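Local coordinates for 5-formyl-3-hydroxy-2-methylpyridine 4-carboxylate 5-dehydrogenase (Mesorhizobium japonicum MAFF 303099, PDB 4OM8), which oxidises 5-formyl-3-hydroxy-2-methylpyridine-4-carboxylate with NAD(+) in vitamin B6 degradation and can also reduce it with NADH to 4-pyridoxic acid, at residues A18-D32 / I57-D71. Numbering follows the deposited sequence.
Sequences AARLARGGLQVVAYD and IALPSAGVGTVRFTD. With NAD (nicotinamide-adenine-dinucleotide), chain C.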
# COMPACT_ATOMS: atom_id res chain seq x y z
N ALA A 18 -20.68 10.81 -10.57
CA ALA A 18 -22.08 10.91 -10.98
C ALA A 18 -22.65 9.53 -11.30
O ALA A 18 -23.73 9.16 -10.82
CB ALA A 18 -22.21 11.84 -12.19
N ALA A 19 -21.91 8.76 -12.08
CA ALA A 19 -22.36 7.42 -12.44
C ALA A 19 -22.56 6.54 -11.20
O ALA A 19 -23.55 5.83 -11.09
CB ALA A 19 -21.37 6.78 -13.39
N ARG A 20 -21.62 6.62 -10.25
CA ARG A 20 -21.68 5.73 -9.10
C ARG A 20 -22.84 6.10 -8.19
O ARG A 20 -23.50 5.22 -7.64
CB ARG A 20 -20.37 5.77 -8.30
CG ARG A 20 -20.38 4.84 -7.09
CD ARG A 20 -20.59 3.42 -7.54
NE ARG A 20 -20.69 2.44 -6.45
CZ ARG A 20 -21.83 2.12 -5.84
NH1 ARG A 20 -22.97 2.72 -6.18
NH2 ARG A 20 -21.83 1.20 -4.89
N LEU A 21 -23.07 7.40 -8.02
CA LEU A 21 -24.20 7.83 -7.21
C LEU A 21 -25.53 7.45 -7.85
O LEU A 21 -26.44 6.99 -7.17
CB LEU A 21 -24.13 9.34 -6.98
CG LEU A 21 -22.97 9.77 -6.07
CD1 LEU A 21 -22.79 11.29 -6.11
CD2 LEU A 21 -23.22 9.32 -4.63
N ALA A 22 -25.65 7.63 -9.16
CA ALA A 22 -26.88 7.25 -9.84
C ALA A 22 -27.13 5.75 -9.76
O ALA A 22 -28.27 5.31 -9.65
CB ALA A 22 -26.85 7.69 -11.28
N ARG A 23 -26.05 4.97 -9.81
CA ARG A 23 -26.19 3.52 -9.73
C ARG A 23 -26.75 3.10 -8.37
O ARG A 23 -27.34 2.04 -8.22
CB ARG A 23 -24.82 2.85 -10.00
CG ARG A 23 -24.85 1.33 -10.15
CD ARG A 23 -25.64 0.90 -11.37
NE ARG A 23 -25.04 1.36 -12.62
CZ ARG A 23 -24.35 0.58 -13.45
NH1 ARG A 23 -24.16 -0.70 -13.14
NH2 ARG A 23 -23.84 1.08 -14.56
N GLY A 24 -26.56 3.96 -7.36
CA GLY A 24 -27.13 3.73 -6.04
C GLY A 24 -28.59 4.13 -5.93
O GLY A 24 -29.20 3.96 -4.87
N GLY A 25 -29.17 4.65 -7.00
CA GLY A 25 -30.58 4.99 -7.00
C GLY A 25 -30.85 6.49 -6.92
O GLY A 25 -31.99 6.91 -7.01
N LEU A 26 -29.80 7.29 -6.77
CA LEU A 26 -29.95 8.72 -6.59
C LEU A 26 -30.19 9.45 -7.90
O LEU A 26 -29.75 8.99 -8.96
CB LEU A 26 -28.70 9.29 -5.91
CG LEU A 26 -28.46 9.05 -4.42
CD1 LEU A 26 -29.55 9.67 -3.55
CD2 LEU A 26 -28.28 7.57 -4.07
N GLN A 27 -30.90 10.57 -7.84
CA GLN A 27 -31.02 11.44 -9.01
C GLN A 27 -29.84 12.39 -9.01
O GLN A 27 -29.64 13.10 -8.04
CB GLN A 27 -32.32 12.23 -8.97
CG GLN A 27 -32.37 13.37 -9.98
CD GLN A 27 -33.54 14.30 -9.75
OE1 GLN A 27 -34.70 13.92 -9.96
NE2 GLN A 27 -33.25 15.54 -9.32
N VAL A 28 -29.07 12.41 -10.10
CA VAL A 28 -27.86 13.24 -10.16
C VAL A 28 -27.96 14.23 -11.30
O VAL A 28 -28.21 13.83 -12.44
CB VAL A 28 -26.59 12.37 -10.33
CG1 VAL A 28 -25.34 13.24 -10.42
CG2 VAL A 28 -26.46 11.37 -9.19
N VAL A 29 -27.78 15.51 -11.00
CA VAL A 29 -27.64 16.51 -12.06
C VAL A 29 -26.29 17.19 -11.88
O VAL A 29 -25.94 17.60 -10.78
CB VAL A 29 -28.79 17.54 -12.04
CG1 VAL A 29 -28.68 18.48 -13.23
CG2 VAL A 29 -30.14 16.82 -12.09
N ALA A 30 -25.51 17.27 -12.95
CA ALA A 30 -24.14 17.75 -12.83
C ALA A 30 -23.90 18.94 -13.74
O ALA A 30 -24.47 19.02 -14.84
CB ALA A 30 -23.15 16.64 -13.13
N TYR A 31 -23.04 19.84 -13.28
CA TYR A 31 -22.79 21.11 -13.94
C TYR A 31 -21.30 21.38 -14.01
O TYR A 31 -20.56 21.02 -13.12
CB TYR A 31 -23.49 22.25 -13.18
CG TYR A 31 -23.01 23.64 -13.54
CD1 TYR A 31 -23.53 24.31 -14.65
CD2 TYR A 31 -22.06 24.30 -12.77
CE1 TYR A 31 -23.10 25.59 -14.98
CE2 TYR A 31 -21.63 25.57 -13.09
CZ TYR A 31 -22.14 26.21 -14.19
OH TYR A 31 -21.70 27.48 -14.50
N ASP A 32 -20.88 22.04 -15.08
CA ASP A 32 -19.51 22.53 -15.17
C ASP A 32 -19.55 23.85 -15.92
O ASP A 32 -20.37 24.02 -16.83
CB ASP A 32 -18.60 21.52 -15.89
CG ASP A 32 -17.11 21.80 -15.66
OD1 ASP A 32 -16.62 22.86 -16.09
OD2 ASP A 32 -16.43 20.93 -15.06
N ILE A 57 -22.02 -3.99 -9.77
CA ILE A 57 -22.78 -3.07 -8.93
C ILE A 57 -24.18 -2.81 -9.50
O ILE A 57 -24.32 -2.29 -10.61
CB ILE A 57 -22.05 -1.74 -8.78
CG1 ILE A 57 -20.67 -1.97 -8.15
CG2 ILE A 57 -22.87 -0.76 -7.95
CD1 ILE A 57 -19.82 -0.74 -8.14
N ALA A 58 -25.20 -3.17 -8.74
CA ALA A 58 -26.57 -3.09 -9.25
C ALA A 58 -27.31 -1.82 -8.81
O ALA A 58 -27.02 -1.24 -7.77
CB ALA A 58 -27.35 -4.32 -8.81
N LEU A 59 -28.28 -1.41 -9.63
CA LEU A 59 -29.26 -0.41 -9.23
C LEU A 59 -30.18 -1.08 -8.22
O LEU A 59 -30.51 -2.26 -8.39
CB LEU A 59 -30.06 0.10 -10.43
CG LEU A 59 -29.94 1.53 -10.95
CD1 LEU A 59 -30.63 1.66 -12.31
CD2 LEU A 59 -30.51 2.55 -9.96
N PRO A 60 -30.59 -0.36 -7.15
CA PRO A 60 -31.54 -0.95 -6.21
C PRO A 60 -32.91 -0.94 -6.86
O PRO A 60 -33.06 -0.42 -7.97
CB PRO A 60 -31.48 -0.03 -4.98
CG PRO A 60 -30.90 1.25 -5.47
CD PRO A 60 -30.21 1.02 -6.79
N SER A 61 -33.91 -1.50 -6.20
CA SER A 61 -35.19 -1.66 -6.86
C SER A 61 -36.03 -0.39 -6.73
O SER A 61 -37.21 -0.40 -7.09
CB SER A 61 -35.92 -2.86 -6.28
OG SER A 61 -35.09 -4.00 -6.33
N ALA A 62 -35.44 0.69 -6.23
CA ALA A 62 -36.16 1.95 -6.05
C ALA A 62 -35.25 3.16 -6.17
O ALA A 62 -34.04 3.07 -5.98
CB ALA A 62 -36.87 1.96 -4.70
N GLY A 63 -35.84 4.31 -6.49
CA GLY A 63 -35.07 5.53 -6.68
C GLY A 63 -35.03 5.91 -8.15
O GLY A 63 -35.31 5.10 -9.03
N VAL A 64 -34.65 7.16 -8.41
CA VAL A 64 -34.60 7.68 -9.77
C VAL A 64 -33.42 7.08 -10.55
O VAL A 64 -33.60 6.55 -11.65
CB VAL A 64 -34.50 9.23 -9.74
CG1 VAL A 64 -34.19 9.79 -11.12
CG2 VAL A 64 -35.79 9.83 -9.18
N GLY A 65 -32.22 7.18 -9.99
CA GLY A 65 -31.05 6.53 -10.56
C GLY A 65 -30.61 7.00 -11.93
O GLY A 65 -30.28 6.19 -12.79
N THR A 66 -30.59 8.32 -12.14
CA THR A 66 -30.20 8.88 -13.42
C THR A 66 -29.11 9.94 -13.28
O THR A 66 -28.91 10.51 -12.21
CB THR A 66 -31.38 9.53 -14.15
OG1 THR A 66 -31.92 10.57 -13.33
CG2 THR A 66 -32.47 8.50 -14.46
N VAL A 67 -28.42 10.19 -14.39
CA VAL A 67 -27.45 11.27 -14.50
C VAL A 67 -27.84 12.19 -15.65
O VAL A 67 -28.16 11.72 -16.74
CB VAL A 67 -26.02 10.75 -14.78
CG1 VAL A 67 -25.04 11.92 -14.92
CG2 VAL A 67 -25.56 9.81 -13.69
N ARG A 68 -27.82 13.50 -15.39
CA ARG A 68 -28.01 14.51 -16.43
C ARG A 68 -26.98 15.62 -16.26
O ARG A 68 -26.71 16.04 -15.14
CB ARG A 68 -29.43 15.09 -16.37
CG ARG A 68 -29.69 16.19 -17.38
CD ARG A 68 -31.16 16.57 -17.43
NE ARG A 68 -31.69 17.16 -16.19
CZ ARG A 68 -31.62 18.46 -15.91
NH1 ARG A 68 -31.00 19.29 -16.74
NH2 ARG A 68 -32.14 18.93 -14.78
N PHE A 69 -26.41 16.07 -17.38
CA PHE A 69 -25.50 17.21 -17.38
C PHE A 69 -26.22 18.47 -17.85
O PHE A 69 -27.04 18.42 -18.77
CB PHE A 69 -24.29 16.96 -18.31
CG PHE A 69 -23.39 15.83 -17.87
CD1 PHE A 69 -23.40 15.38 -16.56
CD2 PHE A 69 -22.52 15.25 -18.77
CE1 PHE A 69 -22.57 14.36 -16.16
CE2 PHE A 69 -21.69 14.21 -18.38
CZ PHE A 69 -21.72 13.77 -17.07
N THR A 70 -25.88 19.60 -17.25
CA THR A 70 -26.48 20.87 -17.62
C THR A 70 -25.46 22.00 -17.56
O THR A 70 -24.46 21.92 -16.82
CB THR A 70 -27.70 21.21 -16.72
OG1 THR A 70 -28.32 22.42 -17.18
CG2 THR A 70 -27.28 21.37 -15.26
N ASP A 71 -25.70 23.06 -18.34
CA ASP A 71 -24.82 24.24 -18.33
C ASP A 71 -25.44 25.40 -17.54
O ASP A 71 -24.98 26.54 -17.62
CB ASP A 71 -24.50 24.68 -19.77
CG ASP A 71 -25.70 25.30 -20.47
OD1 ASP A 71 -26.85 25.00 -20.10
OD2 ASP A 71 -25.48 26.10 -21.42
PA NAD C . -10.19 18.95 -12.44
O1A NAD C . -9.27 20.14 -12.65
O2A NAD C . -9.99 17.68 -13.25
O5B NAD C . -11.70 19.46 -12.68
C5B NAD C . -12.18 20.70 -12.15
C4B NAD C . -13.43 21.08 -12.93
O4B NAD C . -14.07 22.19 -12.28
C3B NAD C . -13.09 21.52 -14.35
O3B NAD C . -13.82 20.73 -15.30
C2B NAD C . -13.48 22.99 -14.39
O2B NAD C . -13.96 23.44 -15.66
C1B NAD C . -14.57 23.03 -13.33
N9A NAD C . -14.86 24.36 -12.76
C8A NAD C . -14.00 25.37 -12.52
N7A NAD C . -14.65 26.42 -11.96
C5A NAD C . -15.95 26.09 -11.83
C6A NAD C . -17.17 26.72 -11.33
N6A NAD C . -17.16 27.98 -10.82
N1A NAD C . -18.32 26.01 -11.38
C2A NAD C . -18.36 24.77 -11.89
N3A NAD C . -17.28 24.12 -12.36
C4A NAD C . -16.07 24.73 -12.37
O3 NAD C . -10.22 18.67 -10.86
PN NAD C . -10.43 17.24 -10.14
O1N NAD C . -9.13 16.45 -10.21
O2N NAD C . -11.71 16.57 -10.58
O5D NAD C . -10.62 17.69 -8.61
C5D NAD C . -11.75 18.47 -8.19
C4D NAD C . -11.69 18.57 -6.67
O4D NAD C . -11.62 17.25 -6.15
C3D NAD C . -10.44 19.28 -6.18
O3D NAD C . -10.78 19.92 -4.94
C2D NAD C . -9.47 18.16 -5.89
O2D NAD C . -8.54 18.49 -4.85
C1D NAD C . -10.41 17.06 -5.42
N1N NAD C . -9.91 15.69 -5.63
C2N NAD C . -9.13 15.35 -6.67
C3N NAD C . -8.71 14.02 -6.82
C7N NAD C . -7.80 13.58 -7.94
O7N NAD C . -7.77 14.16 -9.01
N7N NAD C . -7.02 12.53 -7.70
C4N NAD C . -9.12 13.06 -5.90
C5N NAD C . -9.94 13.44 -4.85
C6N NAD C . -10.33 14.77 -4.74
O HOH W 1 -30.75 13.17 -13.36
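Arg23 reaches Ile57 because its CG stands opposite the backbone N (chi1 -172°) and the chain then folds at chi2 and chi3, turning the guanidinium back to the 57-71 backbone. There NH1 donates to Ile57 O at 3.0 Å, the acceptor lying near the guanidinium plane and the donor close to the line of the carbonyl. Glu49 and Asp53 of helix 35-54 form salt bridges with the same group. With an alanine here, the Ile57 carbonyl would probably lose this donor, and Glu49 and Asp53 this positive partner. Ile57 CG2 lies over the centre of the Arg20 guanidinium, 3.7 Å above its plane, while Arg20 NH2 is hydrogen-bonded to the carbonyl O of Ile171.

Gly25, the first residue after the helix to leave helical angles, has positive phi in a Schellman motif; a CB on it would press on Ala62 O and Pro60 CG. Beyond the turn, strands 27-31 and 66-70 run parallel, 22° apart, Val28 and Ala30 alternately accepting from and donating to the neighbouring strand. Two of these rungs are Val28 N to Thr66 O and Ala30 N to Arg68 O, both 2.8 Å. On the helix side, Val67 CG2 presses on Ala22 CB at 3.5 Å, tight for two carbons. On the other face, Val29 CG1 covers one side of the Arg68 guanidinium, off-centre, while NH2 of Arg68 forms a salt bridge with Asp75.

This pairing adds the outermost strand of the Rossmann sheet through the beta-alpha-beta unit 27-70. Just past strand 27-31, Asp32 OD1 and OD2 accept from NAD O2B (2.8 Å) and O3B (2.6 Å), a two-pronged grip on the adenosine ribose diol that a 2'-phosphate would be likely to disrupt, consistent with the use of NAD.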